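Local coordinates for protein chitin deacetylase (Bombyx mori, PDB 5ZNT) that removes the N-acetyl groups of chitin to give chitosan and acetate, as a secreted zinc-dependent enzyme of the carbohydrate esterase 4 family, at residues C13-C18 with Q308-P313; Y76-K81 with H96-H101; S238-G243 with P278-A283; S347-G352 with W369-T374. One frame throughout, in Å; residues are numbered along the deposited sequence.

Contact 1: residues C13-C18 with Q308-P313; sequences CVLPDC and QWVQNP
With CG turned opposite its own carbonyl carbon (chi1 -66°), Leu15 sends its two methyls toward the C-terminal end of helix 303-311, while Gln311, its chain extended beyond CG (chi2 174°), runs alongside Pro16 to that residue's carbonyl. The methyls of Leu15 straddle a backbone oxygen: CD1 lies 3.3 Å from Val310 O, and CD2 is almost as near. CD2 also meets Val310 CG1 at 4.1 Å, the two side chains crossing at about a right angle, whereas CD1 of Leu15 lies 4.1 Å from Pro313 CD. Pro16, which follows a cis peptide bond, lays its CB 3.5 Å from Gln311 CB. The single hydrogen bond between the segments runs from Gln311 NE2 to Pro16 O, 3.3 Å long and bent to 143° at the hydrogen, with the donor tilted from the carbonyl plane. Behind the tip of the loop, the disulfide Cys13-Cys18 closes residues 13-18 into a small ring, and Trp209 of strand 209-214 packs on both Val310 and Gln311. The contact thus sets the disulfide-closed N-terminal loop against the end of a helix late in the chain. With one long, bent hydrogen bond and no charged pair, its chemistry implies a surface contact held mainly by the fit of Leu15 and Pro16 against the last helical turn.

Contact 2: residues Y76-K81 with H96-H101; sequences YFVSHK and HEIAVH. With ZN (zinc ion), chain C.
Backbone hydrogen bonds form a ladder between Tyr76-Val78 and Glu97-His101. Tyr76 N donates to Glu97 O and Val78 N to Ala99 O, while Tyr76 O accepts from Ala99 N at 2.7 Å, the shortest of the four. The last runs from His101 N to Val78 O. Its donor, like Val78 N, stands above the plane of the carbonyl it meets, and it is the more bent of the two (135°).

Apolar contacts flank the ladder. On one face, Phe77 CD1 presses on Ala99 CB at 3.4 Å; on the other, Val78 CG2 meets Ile98 CG2 at 4.1 Å, and Ile98 CD1 touches Tyr76 CB. Both strands are parallel and joined through helix 85-93, which makes this a beta-alpha-beta crossover within the polysaccharide deacetylase fold; Thr91 of that helix packs on Tyr76, His96 and Ile98.

Among the aromatic groups, Tyr76 turns an edge toward the face of His96 in an offset edge-to-face pair, with planes at 78° and CE1 of Tyr76 3.7 Å from His96 CB. His96 ND1 is hydrogen-bonded to Ala74 N.

His101, just past strand 97-100, contributes one zinc ligand. Its CG is anti to the backbone N (chi1 -168°), which directs NE2 to the zinc ion at 2.1 Å; Asp46, His105 and three waters complete the site. ND1 of His101 is hydrogen-bonded to Arg146 O, a second-shell contact that fixes the ring's rotation, and His101 CB rests 3.4 Å from Phe77 O.

Contact 3: residues S238-G243 with P278-A283; sequences SNILTG and PEFLEA
The N-terminus of helix 243-258, together with the loop that leads into it, packs here against the first turns of helix 278-294, and Phe280 makes most of the contacts. Thr242 is the N-cap of helix 243-258, its OG1 accepting from Gln245 N. Phe280, with CG anti to its carbonyl carbon (chi1 -65°), extends its ring end-on into the bend of the loop, and backbone atoms of residues 240-242 line its CZ and CE1 end. CZ of Phe280 approaches Ile240 O at 3.5 Å and Leu241 O at 3.6 Å, and CE1 of the same ring lies 3.5 Å from Thr242 C. Thr242 C and Gly243 N sit at the ring edge, near its plane. Apolar contact is slight, Ile240 CG2 coming within 4.3 Å of Phe280 CE1; Ile240 packs also on Phe246 and Phe249 of helix 243-258, and Phe280 stacks on Trp273. Glu279 bends at chi2 and brings its own OE1 over one face of the Phe280 ring, toward the rim, while its CG lies 3.9 Å from Gly243 N. Gly243, the first residue of the helix, is where the backbones come closest, for without a side chain it can lie against the Glu279 carbonyl, its CA 3.7 Å from Glu279 O. One turn further along helix 278-294, the methyl CB of Ala283 sits 3.3 Å from Gly243 O.

Contact 4: residues S347-G352 with W369-T374; sequences SKEVPG and WLNDPT
Glu349 and Val350 approach Trp369 in two different ways, one at the rim of the indole and the other over its face. Val350 CG2 stands over the six-membered ring of Trp369, 3.6 Å from its centroid and 19° off the normal, a CH-pi contact in which the valine side chain meets the indole at about a right angle. Glu349 crosses the same tryptophan obliquely, its carboxylate plane turned 87° from the ring plane; OE1 lies in the plane of the indole, at its edge, 3.4 Å from Trp369 CD1. Extension of the glutamate beyond CG carries that carboxylate to the turn from Trp369 to Asp372, a type I beta turn. There OE1 of Glu349 accepts from Asn371 N on its syn side, at 2.8 Å and 166°, a short, nearly straight bond. Trp369 CB lies beside the same carboxylate, 3.6 Å from Glu349 CD. Glu349 lies in a second type I turn, Ser347 to Val350, in which Ser347 OG accepts from Glu349 N at 2.9 Å to form an ST turn. Through OE1 the side chain of one turn thus grips the backbone of the other. Among the neighbouring elements, the turn at Ser347-Val350 links strands 341-345 and 355-359 of the small antiparallel sheet, and the turn at Trp369-Asp372 lies against helix 117-134, where Lys122 NZ is hydrogen-bonded to Asn371 OD1, Lys122 also packs on Leu370, and Val129 and Ile130 contact Pro373.

Contact 2 is buried, its centre about 8 Å from that of the chain, and relies on a backbone ladder and a metal ligand. Contact 1 lies at the surface, and contacts 3 and 4 are partly buried; in contacts 1 and 3 a loop meets a helix, in contact 4 two turns meet. Contact 3 has an aromatic ring with backbone carbonyls at one end, contact 1 a leucine and a proline plus one long amide bond, contact 4 a carboxylate and an indole. Contacts 2 and 4 touch, His80 CD2 packing 3.7 Å from Trp369 CE3, and both border helix 117-134. Contacts 2 and 3 nest inside the loop closed by contact 1; contact 4 follows it.

Contact 1: residues C13-C18 with Q308-P313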
loop_
_atom_site.group_PDB
_atom_site.type_symbol
_atom_site.label_atom_id
_atom_site.label_comp_id
_atom_site.label_asym_id
_atom_site.label_seq_id
_atom_site.Cartn_x
_atom_site.Cartn_y
_atom_site.Cartn_z
ATOM N N CYS A 13 -12.623 21.008 7.584
ATOM C CA CYS A 13 -12.147 19.747 7.020
ATOM C C CYS A 13 -13.367 18.843 6.860
ATOM O O CYS A 13 -13.763 18.161 7.809
ATOM C CB CYS A 13 -11.088 19.124 7.900
ATOM S SG CYS A 13 -10.392 17.578 7.224
ATOM N N VAL A 14 -13.965 18.847 5.666
ATOM C CA VAL A 14 -15.230 18.165 5.414
ATOM C C VAL A 14 -15.065 17.153 4.287
ATOM O O VAL A 14 -14.368 17.411 3.293
ATOM C CB VAL A 14 -16.367 19.169 5.100
ATOM C CG1 VAL A 14 -16.521 20.168 6.245
ATOM C CG2 VAL A 14 -16.122 19.906 3.774
ATOM N N LEU A 15 -15.712 15.996 4.447
ATOM C CA LEU A 15 -15.700 14.962 3.420
ATOM C C LEU A 15 -16.310 15.510 2.132
ATOM O O LEU A 15 -17.188 16.375 2.175
ATOM C CB LEU A 15 -16.478 13.727 3.888
ATOM C CG LEU A 15 -15.881 12.969 5.078
ATOM C CD1 LEU A 15 -16.759 11.783 5.496
ATOM C CD2 LEU A 15 -14.453 12.512 4.752
ATOM N N PRO A 16 -15.875 15.018 0.965
ATOM C CA PRO A 16 -14.902 13.942 0.765
ATOM C C PRO A 16 -13.470 14.415 0.538
ATOM O O PRO A 16 -12.578 13.590 0.319
ATOM C CB PRO A 16 -15.424 13.270 -0.497
ATOM C CG PRO A 16 -15.885 14.449 -1.311
ATOM C CD PRO A 16 -16.516 15.396 -0.309
ATOM N N ASP A 17 -13.254 15.728 0.549
ATOM C CA ASP A 17 -11.923 16.237 0.245
ATOM C C ASP A 17 -10.968 16.073 1.417
ATOM O O ASP A 17 -9.749 15.981 1.220
ATOM C CB ASP A 17 -12.007 17.712 -0.150
ATOM C CG ASP A 17 -12.952 17.945 -1.300
ATOM O OD1 ASP A 17 -13.169 16.995 -2.089
ATOM O OD2 ASP A 17 -13.476 19.075 -1.416
ATOM N N CYS A 18 -11.498 16.034 2.631
ATOM C CA CYS A 18 -10.662 16.212 3.803
ATOM C C CYS A 18 -11.253 15.396 4.938
ATOM O O CYS A 18 -12.471 15.400 5.156
ATOM C CB CYS A 18 -10.553 17.704 4.175
ATOM S SG CYS A 18 -9.398 18.125 5.513
ATOM N N GLN A 308 -12.018 5.542 -0.806
ATOM C CA GLN A 308 -13.347 5.706 -1.386
ATOM C C GLN A 308 -14.432 5.510 -0.329
ATOM O O GLN A 308 -15.435 6.238 -0.320
ATOM C CB GLN A 308 -13.526 4.745 -2.561
ATOM C CG GLN A 308 -12.768 5.194 -3.798
ATOM C CD GLN A 308 -12.712 4.123 -4.853
ATOM O OE1 GLN A 308 -12.559 2.941 -4.544
ATOM N NE2 GLN A 308 -12.852 4.525 -6.109
ATOM N N TRP A 309 -14.225 4.572 0.599
ATOM C CA TRP A 309 -15.162 4.412 1.708
ATOM C C TRP A 309 -15.130 5.620 2.640
ATOM O O TRP A 309 -16.184 6.105 3.068
ATOM C CB TRP A 309 -14.846 3.141 2.489
ATOM C CG TRP A 309 -15.855 2.830 3.577
ATOM C CD1 TRP A 309 -16.911 1.966 3.488
ATOM C CD2 TRP A 309 -15.897 3.380 4.901
ATOM N NE1 TRP A 309 -17.616 1.950 4.672
ATOM C CE2 TRP A 309 -17.017 2.811 5.553
ATOM C CE3 TRP A 309 -15.107 4.301 5.593
ATOM C CZ2 TRP A 309 -17.362 3.131 6.868
ATOM C CZ3 TRP A 309 -15.450 4.621 6.901
ATOM C CH2 TRP A 309 -16.565 4.030 7.527
ATOM N N VAL A 310 -13.935 6.111 2.979
ATOM C CA VAL A 310 -13.831 7.294 3.840
ATOM C C VAL A 310 -14.594 8.458 3.235
ATOM O O VAL A 310 -15.191 9.272 3.949
ATOM C CB VAL A 310 -12.353 7.655 4.085
ATOM C CG1 VAL A 310 -12.229 9.022 4.779
ATOM C CG2 VAL A 310 -11.693 6.589 4.936
ATOM N N GLN A 311 -14.583 8.559 1.911
ATOM C CA GLN A 311 -15.218 9.677 1.237
ATOM C C GLN A 311 -16.730 9.527 1.172
ATOM O O GLN A 311 -17.431 10.513 0.921
ATOM C CB GLN A 311 -14.638 9.825 -0.175
ATOM C CG GLN A 311 -13.174 10.320 -0.197
ATOM C CD GLN A 311 -12.582 10.317 -1.604
ATOM O OE1 GLN A 311 -12.878 9.438 -2.420
ATOM N NE2 GLN A 311 -11.767 11.311 -1.898
ATOM N N ASN A 312 -17.243 8.319 1.376
ATOM C CA ASN A 312 -18.681 8.069 1.358
ATOM C C ASN A 312 -18.962 6.892 2.280
ATOM O O ASN A 312 -19.197 5.765 1.833
ATOM C CB ASN A 312 -19.177 7.810 -0.068
ATOM C CG ASN A 312 -20.657 7.490 -0.118
ATOM O OD1 ASN A 312 -21.382 7.724 0.851
ATOM N ND2 ASN A 312 -21.113 6.932 -1.243
ATOM N N PRO A 313 -18.925 7.117 3.587
ATOM C CA PRO A 313 -18.975 5.994 4.528
ATOM C C PRO A 313 -20.256 5.173 4.395
ATOM O O PRO A 313 -21.366 5.706 4.339
ATOM C CB PRO A 313 -18.855 6.684 5.891
ATOM C CG PRO A 313 -18.100 7.945 5.589
ATOM C CD PRO A 313 -18.608 8.389 4.259
#

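Contact 2: residues Y76-K81 with H96-H101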
loop_
_atom_site.group_PDB
_atom_site.type_symbol
_atom_site.label_atom_id
_atom_site.label_comp_id
_atom_site.label_asym_id
_atom_site.label_seq_id
_atom_site.Cartn_x
_atom_site.Cartn_y
_atom_site.Cartn_z
ATOM N N TYR A 76 -0.231 -3.355 -4.434
ATOM C CA TYR A 76 1.163 -3.681 -4.713
ATOM C C TYR A 76 1.938 -2.381 -4.849
ATOM O O TYR A 76 1.633 -1.571 -5.732
ATOM C CB TYR A 76 1.297 -4.500 -5.996
ATOM C CG TYR A 76 0.724 -5.890 -5.849
ATOM C CD1 TYR A 76 -0.646 -6.108 -5.932
ATOM C CD2 TYR A 76 1.550 -6.980 -5.600
ATOM C CE1 TYR A 76 -1.186 -7.378 -5.773
ATOM C CE2 TYR A 76 1.022 -8.267 -5.461
ATOM C CZ TYR A 76 -0.341 -8.453 -5.566
ATOM O OH TYR A 76 -0.858 -9.706 -5.421
ATOM N N PHE A 77 2.889 -2.158 -3.945
ATOM C CA PHE A 77 3.793 -1.013 -4.055
ATOM C C PHE A 77 5.012 -1.489 -4.837
ATOM O O PHE A 77 5.887 -2.169 -4.298
ATOM C CB PHE A 77 4.159 -0.470 -2.673
ATOM C CG PHE A 77 3.006 0.220 -1.990
ATOM C CD1 PHE A 77 2.683 1.534 -2.306
ATOM C CD2 PHE A 77 2.229 -0.460 -1.067
ATOM C CE1 PHE A 77 1.599 2.160 -1.694
ATOM C CE2 PHE A 77 1.158 0.166 -0.452
ATOM C CZ PHE A 77 0.843 1.463 -0.769
ATOM N N VAL A 78 5.069 -1.125 -6.111
ATOM C CA VAL A 78 5.954 -1.780 -7.072
ATOM C C VAL A 78 7.191 -0.932 -7.253
ATOM O O VAL A 78 7.086 0.273 -7.507
ATOM C CB VAL A 78 5.232 -2.000 -8.416
ATOM C CG1 VAL A 78 6.190 -2.665 -9.437
ATOM C CG2 VAL A 78 3.980 -2.894 -8.189
ATOM N N SER A 79 8.366 -1.555 -7.128
ATOM C CA SER A 79 9.632 -0.934 -7.487
ATOM C C SER A 79 10.076 -1.466 -8.851
ATOM O O SER A 79 9.695 -2.565 -9.250
ATOM C CB SER A 79 10.710 -1.223 -6.420
ATOM O OG SER A 79 10.890 -2.637 -6.252
ATOM N N HIS A 80 10.919 -0.686 -9.550
ATOM C CA HIS A 80 11.172 -0.931 -10.976
ATOM C C HIS A 80 12.080 -2.132 -11.217
ATOM O O HIS A 80 11.776 -2.983 -12.055
ATOM C CB HIS A 80 11.772 0.329 -11.610
ATOM C CG HIS A 80 12.210 0.163 -13.042
ATOM N ND1 HIS A 80 11.421 -0.427 -14.012
ATOM C CD2 HIS A 80 13.354 0.537 -13.665
ATOM C CE1 HIS A 80 12.060 -0.401 -15.174
ATOM N NE2 HIS A 80 13.235 0.181 -14.991
ATOM N N LYS A 81 13.233 -2.207 -10.534
ATOM C CA LYS A 81 14.267 -3.115 -11.016
ATOM C C LYS A 81 13.800 -4.557 -10.907
ATOM O O LYS A 81 13.311 -4.992 -9.857
ATOM C CB LYS A 81 15.589 -2.916 -10.247
ATOM C CG LYS A 81 16.831 -3.352 -11.039
ATOM C CD LYS A 81 18.120 -3.169 -10.168
ATOM C CE LYS A 81 19.375 -3.387 -10.985
ATOM N NZ LYS A 81 20.634 -3.067 -10.197
ATOM N N HIS A 96 -6.436 -5.865 -8.580
ATOM C CA HIS A 96 -5.574 -5.383 -7.515
ATOM C C HIS A 96 -5.036 -4.002 -7.873
ATOM O O HIS A 96 -4.956 -3.620 -9.043
ATOM C CB HIS A 96 -4.438 -6.369 -7.260
ATOM C CG HIS A 96 -4.925 -7.758 -6.981
ATOM N ND1 HIS A 96 -5.493 -8.117 -5.776
ATOM C CD2 HIS A 96 -4.967 -8.861 -7.762
ATOM C CE1 HIS A 96 -5.844 -9.389 -5.821
ATOM N NE2 HIS A 96 -5.543 -9.862 -7.020
ATOM N N GLU A 97 -4.698 -3.240 -6.847
ATOM C CA GLU A 97 -4.223 -1.881 -7.043
ATOM C C GLU A 97 -2.717 -1.885 -7.254
ATOM O O GLU A 97 -1.995 -2.611 -6.571
ATOM C CB GLU A 97 -4.576 -1.005 -5.837
ATOM C CG GLU A 97 -3.985 0.400 -5.953
ATOM C CD GLU A 97 -4.457 1.360 -4.862
ATOM O OE1 GLU A 97 -5.304 0.958 -4.033
ATOM O OE2 GLU A 97 -3.983 2.525 -4.860
ATOM N N ILE A 98 -2.248 -1.072 -8.203
ATOM C CA ILE A 98 -0.818 -0.899 -8.449
ATOM C C ILE A 98 -0.437 0.489 -7.969
ATOM O O ILE A 98 -1.043 1.475 -8.394
ATOM C CB ILE A 98 -0.464 -1.066 -9.934
ATOM C CG1 ILE A 98 -0.868 -2.449 -10.421
ATOM C CG2 ILE A 98 1.054 -0.811 -10.152
ATOM C CD1 ILE A 98 -0.186 -3.610 -9.681
ATOM N N ALA A 99 0.559 0.566 -7.084
ATOM C CA ALA A 99 1.069 1.830 -6.554
ATOM C C ALA A 99 2.582 1.847 -6.748
ATOM O O ALA A 99 3.173 0.843 -7.158
ATOM C CB ALA A 99 0.711 2.000 -5.058
ATOM N N VAL A 100 3.241 2.986 -6.464
ATOM C CA VAL A 100 4.668 3.108 -6.785
ATOM C C VAL A 100 5.506 3.026 -5.522
ATOM O O VAL A 100 5.119 3.512 -4.447
ATOM C CB VAL A 100 5.007 4.384 -7.579
ATOM C CG1 VAL A 100 4.149 4.478 -8.853
ATOM C CG2 VAL A 100 4.889 5.648 -6.728
ATOM N N HIS A 101 6.685 2.427 -5.676
ATOM C CA HIS A 101 7.658 2.191 -4.624
ATOM C C HIS A 101 9.054 2.592 -5.118
ATOM O O HIS A 101 10.059 2.020 -4.689
ATOM C CB HIS A 101 7.606 0.722 -4.204
ATOM C CG HIS A 101 8.343 0.390 -2.938
ATOM N ND1 HIS A 101 8.261 1.154 -1.794
ATOM C CD2 HIS A 101 9.135 -0.671 -2.624
ATOM C CE1 HIS A 101 8.983 0.591 -0.837
ATOM N NE2 HIS A 101 9.529 -0.515 -1.317
HETATM ZN ZN ZN C . 10.869 -1.951 -0.535
HETATM O O HOH W 1 9.426 -2.282 1.220
HETATM O O HOH W 2 11.189 -0.668 1.351
HETATM O O HOH W 3 12.052 -3.481 0.402
#

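Contact 3: residues S238-G243 with P278-A283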
loop_
_atom_site.group_PDB
_atom_site.type_symbol
_atom_site.label_atom_id
_atom_site.label_comp_id
_atom_site.label_asym_id
_atom_site.label_seq_id
_atom_site.Cartn_x
_atom_site.Cartn_y
_atom_site.Cartn_z
ATOM N N SER A 238 10.183 -9.320 14.555
ATOM C CA SER A 238 11.243 -10.324 14.550
ATOM C C SER A 238 11.022 -11.462 15.538
ATOM O O SER A 238 11.696 -12.486 15.413
ATOM C CB SER A 238 12.590 -9.652 14.826
ATOM O OG SER A 238 12.453 -8.700 15.864
ATOM N N ASN A 239 10.110 -11.324 16.501
ATOM C CA ASN A 239 9.802 -12.419 17.414
ATOM C C ASN A 239 8.800 -13.425 16.850
ATOM O O ASN A 239 8.512 -14.425 17.519
ATOM C CB ASN A 239 9.276 -11.873 18.747
ATOM C CG ASN A 239 8.057 -10.977 18.574
ATOM O OD1 ASN A 239 7.980 -10.192 17.627
ATOM N ND2 ASN A 239 7.104 -11.086 19.494
ATOM N N ILE A 240 8.261 -13.202 15.652
ATOM C CA ILE A 240 7.344 -14.158 15.035
ATOM C C ILE A 240 8.169 -15.253 14.362
ATOM O O ILE A 240 8.721 -15.043 13.280
ATOM C CB ILE A 240 6.415 -13.483 14.020
ATOM C CG1 ILE A 240 5.571 -12.393 14.677
ATOM C CG2 ILE A 240 5.525 -14.527 13.335
ATOM C CD1 ILE A 240 4.691 -11.677 13.675
ATOM N N LEU A 241 8.221 -16.436 14.981
ATOM C CA LEU A 241 9.048 -17.524 14.474
ATOM C C LEU A 241 8.283 -18.746 13.984
ATOM O O LEU A 241 8.835 -19.507 13.181
ATOM C CB LEU A 241 10.047 -17.976 15.550
ATOM C CG LEU A 241 10.946 -16.835 16.026
ATOM C CD1 LEU A 241 11.491 -17.155 17.400
ATOM C CD2 LEU A 241 12.058 -16.509 15.017
ATOM N N THR A 242 7.044 -18.963 14.429
ATOM C CA THR A 242 6.268 -20.119 14.002
ATOM C C THR A 242 4.947 -19.682 13.382
ATOM O O THR A 242 4.475 -18.553 13.587
ATOM C CB THR A 242 5.970 -21.074 15.169
ATOM O OG1 THR A 242 4.955 -20.503 16.001
ATOM C CG2 THR A 242 7.227 -21.340 15.999
ATOM N N GLY A 243 4.351 -20.609 12.625
ATOM C CA GLY A 243 3.023 -20.376 12.078
ATOM C C GLY A 243 1.975 -20.121 13.140
ATOM O O GLY A 243 1.103 -19.264 12.963
ATOM N N PRO A 278 7.186 -21.361 4.449
ATOM C CA PRO A 278 5.888 -22.024 4.203
ATOM C C PRO A 278 4.901 -22.047 5.377
ATOM O O PRO A 278 3.687 -21.929 5.136
ATOM C CB PRO A 278 6.304 -23.444 3.798
ATOM C CG PRO A 278 7.612 -23.257 3.117
ATOM C CD PRO A 278 8.303 -22.102 3.829
ATOM N N GLU A 279 5.354 -22.186 6.631
ATOM C CA GLU A 279 4.399 -22.177 7.741
ATOM C C GLU A 279 3.748 -20.807 7.915
ATOM O O GLU A 279 2.629 -20.711 8.434
ATOM C CB GLU A 279 5.073 -22.618 9.044
ATOM C CG GLU A 279 6.208 -21.695 9.428
ATOM C CD GLU A 279 7.535 -21.834 8.666
ATOM O OE1 GLU A 279 8.545 -21.133 9.075
ATOM O OE2 GLU A 279 7.686 -22.630 7.667
ATOM N N PHE A 280 4.437 -19.738 7.524
ATOM C CA PHE A 280 3.805 -18.427 7.602
ATOM C C PHE A 280 2.725 -18.295 6.538
ATOM O O PHE A 280 1.614 -17.830 6.826
ATOM C CB PHE A 280 4.839 -17.298 7.465
ATOM C CG PHE A 280 5.856 -17.240 8.597
ATOM C CD1 PHE A 280 5.643 -17.915 9.792
ATOM C CD2 PHE A 280 7.017 -16.493 8.465
ATOM C CE1 PHE A 280 6.584 -17.854 10.831
ATOM C CE2 PHE A 280 7.952 -16.421 9.491
ATOM C CZ PHE A 280 7.735 -17.100 10.678
ATOM N N LEU A 281 3.030 -18.703 5.308
ATOM C CA LEU A 281 2.010 -18.685 4.272
ATOM C C LEU A 281 0.822 -19.555 4.668
ATOM O O LEU A 281 -0.329 -19.138 4.524
ATOM C CB LEU A 281 2.585 -19.158 2.938
ATOM C CG LEU A 281 1.582 -19.197 1.780
ATOM C CD1 LEU A 281 1.046 -17.772 1.520
ATOM C CD2 LEU A 281 2.206 -19.775 0.532
ATOM N N GLU A 282 1.088 -20.761 5.187
ATOM C CA GLU A 282 -0.004 -21.652 5.572
ATOM C C GLU A 282 -0.864 -21.029 6.666
ATOM O O GLU A 282 -2.096 -21.064 6.590
ATOM C CB GLU A 282 0.552 -23.003 6.027
ATOM C CG GLU A 282 -0.513 -23.900 6.659
ATOM C CD GLU A 282 0.022 -25.260 7.070
ATOM O OE1 GLU A 282 0.655 -25.934 6.230
ATOM O OE2 GLU A 282 -0.181 -25.646 8.236
ATOM N N ALA A 283 -0.234 -20.435 7.679
ATOM C CA ALA A 283 -0.984 -19.783 8.745
ATOM C C ALA A 283 -1.763 -18.582 8.220
ATOM O O ALA A 283 -2.898 -18.333 8.646
ATOM C CB ALA A 283 -0.036 -19.366 9.873
#

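Contact 4: residues S347-G352 with W369-T374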
loop_
_atom_site.group_PDB
_atom_site.type_symbol
_atom_site.label_atom_id
_atom_site.label_comp_id
_atom_site.label_asym_id
_atom_site.label_seq_id
_atom_site.Cartn_x
_atom_site.Cartn_y
_atom_site.Cartn_z
ATOM N N SER A 347 21.475 0.337 -19.921
ATOM C CA SER A 347 21.400 1.782 -19.844
ATOM C C SER A 347 22.660 2.265 -19.174
ATOM O O SER A 347 23.126 1.649 -18.210
ATOM C CB SER A 347 20.198 2.269 -19.033
ATOM O OG SER A 347 20.377 3.644 -18.721
ATOM N N LYS A 348 23.181 3.387 -19.655
ATOM C CA LYS A 348 24.338 3.958 -18.992
ATOM C C LYS A 348 24.002 4.410 -17.582
ATOM O O LYS A 348 24.915 4.654 -16.794
ATOM C CB LYS A 348 24.905 5.121 -19.806
ATOM C CG LYS A 348 23.937 6.294 -19.951
ATOM C CD LYS A 348 24.547 7.417 -20.798
ATOM C CE LYS A 348 23.508 8.487 -21.106
ATOM N NZ LYS A 348 24.110 9.600 -21.915
ATOM N N GLU A 349 22.717 4.501 -17.228
ATOM C CA GLU A 349 22.374 4.843 -15.848
ATOM C C GLU A 349 22.548 3.669 -14.900
ATOM O O GLU A 349 22.565 3.876 -13.685
ATOM C CB GLU A 349 20.927 5.338 -15.750
ATOM C CG GLU A 349 20.602 6.572 -16.614
ATOM C CD GLU A 349 19.189 7.075 -16.358
ATOM O OE1 GLU A 349 18.921 7.515 -15.225
ATOM O OE2 GLU A 349 18.338 7.004 -17.273
ATOM N N VAL A 350 22.597 2.447 -15.423
ATOM C CA VAL A 350 22.760 1.223 -14.644
ATOM C C VAL A 350 23.975 0.501 -15.230
ATOM O O VAL A 350 23.842 -0.565 -15.850
ATOM C CB VAL A 350 21.488 0.360 -14.691
ATOM C CG1 VAL A 350 21.613 -0.830 -13.759
ATOM C CG2 VAL A 350 20.260 1.189 -14.296
ATOM N N PRO A 351 25.162 1.065 -15.079
ATOM C CA PRO A 351 26.311 0.589 -15.868
ATOM C C PRO A 351 26.653 -0.870 -15.573
ATOM O O PRO A 351 26.645 -1.308 -14.427
ATOM C CB PRO A 351 27.440 1.544 -15.456
ATOM C CG PRO A 351 27.011 2.119 -14.128
ATOM C CD PRO A 351 25.502 2.191 -14.193
ATOM N N GLY A 352 26.888 -1.637 -16.628
ATOM C CA GLY A 352 27.331 -3.022 -16.503
ATOM C C GLY A 352 26.217 -4.048 -16.579
ATOM O O GLY A 352 26.352 -5.081 -17.244
ATOM N N TRP A 369 15.065 4.228 -16.603
ATOM C CA TRP A 369 15.622 4.580 -15.299
ATOM C C TRP A 369 15.282 6.037 -15.005
ATOM O O TRP A 369 14.463 6.659 -15.698
ATOM C CB TRP A 369 17.138 4.302 -15.253
ATOM C CG TRP A 369 17.715 4.051 -13.826
ATOM C CD1 TRP A 369 18.519 4.898 -13.090
ATOM C CD2 TRP A 369 17.521 2.882 -13.012
ATOM N NE1 TRP A 369 18.835 4.318 -11.870
ATOM C CE2 TRP A 369 18.254 3.079 -11.805
ATOM C CE3 TRP A 369 16.806 1.688 -13.186
ATOM C CZ2 TRP A 369 18.265 2.141 -10.772
ATOM C CZ3 TRP A 369 16.832 0.732 -12.160
ATOM C CH2 TRP A 369 17.565 0.970 -10.964
ATOM N N LEU A 370 15.915 6.590 -13.967
ATOM C CA LEU A 370 15.567 7.923 -13.454
ATOM C C LEU A 370 15.520 8.984 -14.548
ATOM O O LEU A 370 14.586 9.794 -14.603
ATOM C CB LEU A 370 16.593 8.360 -12.401
ATOM C CG LEU A 370 16.499 7.811 -10.982
ATOM C CD1 LEU A 370 17.739 8.291 -10.203
ATOM C CD2 LEU A 370 15.216 8.305 -10.337
ATOM N N ASN A 371 16.554 9.061 -15.375
ATOM C CA ASN A 371 16.610 10.134 -16.366
ATOM C C ASN A 371 15.903 9.779 -17.672
ATOM O O ASN A 371 15.821 10.624 -18.557
ATOM C CB ASN A 371 18.056 10.513 -16.669
ATOM C CG ASN A 371 18.744 11.177 -15.481
ATOM O OD1 ASN A 371 18.083 11.749 -14.614
ATOM N ND2 ASN A 371 20.065 11.108 -15.441
ATOM N N ASP A 372 15.403 8.556 -17.819
ATOM C CA ASP A 372 14.715 8.138 -19.041
ATOM C C ASP A 372 13.684 7.077 -18.677
ATOM O O ASP A 372 13.844 5.886 -18.974
ATOM C CB ASP A 372 15.718 7.617 -20.070
ATOM C CG ASP A 372 15.086 7.317 -21.405
ATOM O OD1 ASP A 372 13.904 7.684 -21.616
ATOM O OD2 ASP A 372 15.750 6.675 -22.228
ATOM N N PRO A 373 12.591 7.480 -18.031
ATOM C CA PRO A 373 11.613 6.475 -17.586
ATOM C C PRO A 373 10.841 5.824 -18.729
ATOM O O PRO A 373 10.289 4.732 -18.528
ATOM C CB PRO A 373 10.688 7.270 -16.637
ATOM C CG PRO A 373 10.868 8.713 -17.021
ATOM C CD PRO A 373 12.306 8.831 -17.505
ATOM N N THR A 374 10.772 6.445 -19.921
ATOM C CA THR A 374 10.115 5.766 -21.040
ATOM C C THR A 374 11.037 4.789 -21.744
ATOM O O THR A 374 10.551 3.952 -22.527
ATOM C CB THR A 374 9.586 6.761 -22.080
ATOM O OG1 THR A 374 10.681 7.465 -22.663
ATOM C CG2 THR A 374 8.635 7.767 -21.445
#